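Local coordinates for protein dTDP-glucose 4,6-dehydratase (Klebsiella pneumoniae, PDB 5U4Q) that binds NAD and probably dehydrates dTDP-glucose to its 4-keto-6-deoxy sugar nucleotide, at residues N136-M139 with E144-V147. Residues are numbered along the deposited sequence; the frame is centred on the assembly and turned at random. Where two conformers were deposited one is given.
Sequences NRKM and EDSV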
ATOM      1  N   ASN A 136      -2.170  -9.747  13.613  1.00 22.49           N
ATOM      2  CA  ASN A 136      -2.499 -11.177  13.658  1.00 22.09           C
ATOM      3  C   ASN A 136      -1.847 -11.878  14.847  1.00 24.18           C
ATOM      4  O   ASN A 136      -0.700 -11.589  15.197  1.00 23.77           O
ATOM      5  CB  ASN A 136      -2.023 -11.930  12.409  1.00 22.33           C
ATOM      6  CG  ASN A 136      -2.732 -11.511  11.135  1.00 22.68           C
ATOM      7  OD1 ASN A 136      -3.364 -10.446  11.056  1.00 25.04           O
ATOM      8  ND2 ASN A 136      -2.586 -12.334  10.105  1.00 21.03           N
ATOM      9  N   ARG A 137      -2.590 -12.802  15.459  0.50 27.36           N
ATOM     10  CA  ARG A 137      -2.103 -13.585  16.602  0.50 29.14           C
ATOM     11  C   ARG A 137      -2.097 -15.105  16.385  0.50 27.10           C
ATOM     12  O   ARG A 137      -1.366 -15.810  17.069  0.50 28.92           O
ATOM     13  CB  ARG A 137      -2.899 -13.226  17.866  0.50 32.13           C
ATOM     14  CG  ARG A 137      -2.263 -12.095  18.661  0.50 35.11           C
ATOM     15  CD  ARG A 137      -3.217 -11.447  19.654  0.50 39.58           C
ATOM     16  NE  ARG A 137      -4.057 -10.452  18.999  0.50 42.39           N
ATOM     17  CZ  ARG A 137      -4.871  -9.617  19.633  0.50 42.03           C
ATOM     18  NH1 ARG A 137      -5.578  -8.746  18.935  0.50 42.60           N
ATOM     19  NH2 ARG A 137      -4.975  -9.647  20.955  0.50 43.80           N
ATOM     20  N   LYS A 138      -2.886 -15.599  15.432  1.00 26.79           N
ATOM     21  CA  LYS A 138      -2.943 -17.045  15.159  1.00 27.12           C
ATOM     22  C   LYS A 138      -1.618 -17.524  14.571  1.00 27.82           C
ATOM     23  O   LYS A 138      -1.172 -16.997  13.542  1.00 28.20           O
ATOM     24  CB  LYS A 138      -4.082 -17.373  14.192  1.00 28.97           C
ATOM     25  CG  LYS A 138      -4.220 -18.866  13.893  1.00 29.40           C
ATOM     26  CD  LYS A 138      -4.356 -19.181  12.403  1.00 35.23           C
ATOM     27  CE  LYS A 138      -3.163 -18.633  11.627  1.00 32.20           C
ATOM     28  NZ  LYS A 138      -2.820 -19.301  10.349  1.00 31.19           N
HETATM   29  N   MSE A 139      -0.985 -18.500  15.229  1.00 26.83           N
HETATM   30  CA  MSE A 139       0.283 -19.078  14.763  1.00 27.03           C
HETATM   31  C   MSE A 139       0.050 -20.469  14.221  1.00 28.17           C
HETATM   32  O   MSE A 139      -0.860 -21.161  14.683  1.00 29.39           O
HETATM   33  CB  MSE A 139       1.281 -19.226  15.897  1.00 28.77           C
HETATM   34  CG  MSE A 139       1.591 -17.914  16.586  1.00 28.39           C
HETATM   35 SE   MSE A 139       2.341 -16.635  15.289  1.00 29.86          SE
HETATM   36  CE  MSE A 139       2.326 -15.081  16.507  1.00 30.94           C
ATOM     37  N   GLU A 144      -2.184 -17.827   3.926  1.00 18.99           N
ATOM     38  CA  GLU A 144      -3.645 -17.904   3.838  1.00 20.92           C
ATOM     39  C   GLU A 144      -4.322 -16.853   4.750  1.00 21.71           C
ATOM     40  O   GLU A 144      -5.526 -16.595   4.592  1.00 21.14           O
ATOM     41  CB  GLU A 144      -4.135 -19.285   4.290  1.00 24.80           C
ATOM     42  CG  GLU A 144      -3.725 -20.413   3.382  1.00 27.30           C
ATOM     43  CD  GLU A 144      -4.008 -21.771   3.983  1.00 34.01           C
ATOM     44  OE1 GLU A 144      -4.722 -21.846   5.004  1.00 43.50           O
ATOM     45  OE2 GLU A 144      -3.502 -22.769   3.431  1.00 42.99           O
ATOM     46  N   ASP A 145      -3.560 -16.272   5.686  1.00 18.53           N
ATOM     47  CA  ASP A 145      -4.070 -15.347   6.701  1.00 19.42           C
ATOM     48  C   ASP A 145      -4.349 -13.961   6.146  1.00 22.49           C
ATOM     49  O   ASP A 145      -3.751 -13.549   5.148  1.00 20.81           O
ATOM     50  CB  ASP A 145      -3.105 -15.191   7.876  1.00 22.35           C
ATOM     51  CG  ASP A 145      -2.769 -16.516   8.567  1.00 21.58           C
ATOM     52  OD1 ASP A 145      -3.482 -17.524   8.340  1.00 23.75           O
ATOM     53  OD2 ASP A 145      -1.773 -16.527   9.332  1.00 24.23           O
ATOM     54  N   SER A 146      -5.262 -13.244   6.803  1.00 22.95           N
ATOM     55  CA  SER A 146      -5.542 -11.874   6.407  1.00 22.47           C
ATOM     56  C   SER A 146      -4.350 -11.030   6.803  1.00 22.67           C
ATOM     57  O   SER A 146      -3.647 -11.319   7.776  1.00 24.23           O
ATOM     58  CB  SER A 146      -6.828 -11.359   7.062  1.00 26.43           C
ATOM     59  OG  SER A 146      -6.692 -11.279   8.457  1.00 28.71           O
ATOM     60  N   VAL A 147      -4.079 -10.009   5.997  1.00 21.02           N
ATOM     61  CA  VAL A 147      -2.961  -9.104   6.212  1.00 20.23           C
ATOM     62  C   VAL A 147      -3.474  -7.683   5.914  1.00 20.56           C
ATOM     63  O   VAL A 147      -2.936  -6.967   5.077  1.00 22.73           O
ATOM     64  CB  VAL A 147      -1.750  -9.524   5.336  1.00 23.18           C
ATOM     65  CG1 VAL A 147      -1.117 -10.789   5.900  1.00 23.89           C
ATOM     66  CG2 VAL A 147      -2.159  -9.779   3.900  1.00 21.89           C
TER
HETATM   67  O   HOH W   1      -2.164 -15.252  11.732  1.00 22.53           O
HETATM   68  O   HOH W   2      -5.346  -8.946   9.315  1.00 26.76           O
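The side chains of Asn-136 and Lys-138 reach across a loop to Ser-146 and Asp-145, closing the excursion that joins strand 123-129 to helix 153-172 in the NAD-binding Rossmann fold of this epimerase/dehydratase family. Neither segment is helix or strand, and the direct bonds across run from side chains of 136-139 to a main-chain carbonyl and a carboxylate of 144-147, with water bridging the rest. The Asn-136 amide points its nitrogen at the backbone carbonyl of Ser-146: Asn-136 ND2 to Ser-146 O is 2.8 Å, with an N-H...O angle of 167°. The N-H is thus nearly straight and the acceptor almost in the amide plane, although the donor comes nearly along the C=O axis rather than toward one lone pair; the bond would still help fix the amide's rotation. On the other end of that amide, Asn-136 OD1 accepts from a water oxygen 3.0 Å away, and this water also hydrogen-bonds Ser-146 OG.

Lys-138 comes to the Asp-145 carboxylate with CG anti to its backbone N (chi1 -179°), then bends at chi2 and chi3 to bring its ammonium against both oxygens. The salt bridge is uneven: Lys-138 NZ lies 2.8 Å from Asp-145 OD1, which it meets on the syn side, 15° out of the carboxylate plane, whereas the bond to OD2 is weak. Pro-140 O gives NZ a further acceptor, and Ser-142 N donates to Asp-145 OD2, so the connecting residues Pro-140 and Ser-142 also bond to the ion pair. Glu-247 of the second subunit accepts from the backbone N atoms of Arg-137 and Lys-138, placing this loop at the dimer interface. Between the amide and the ion pair, a second water donates to Lys-138 O and to Asp-145 OD2, each 2.7 Å from its oxygen, and accepts a weak bond from Asn-136 ND2.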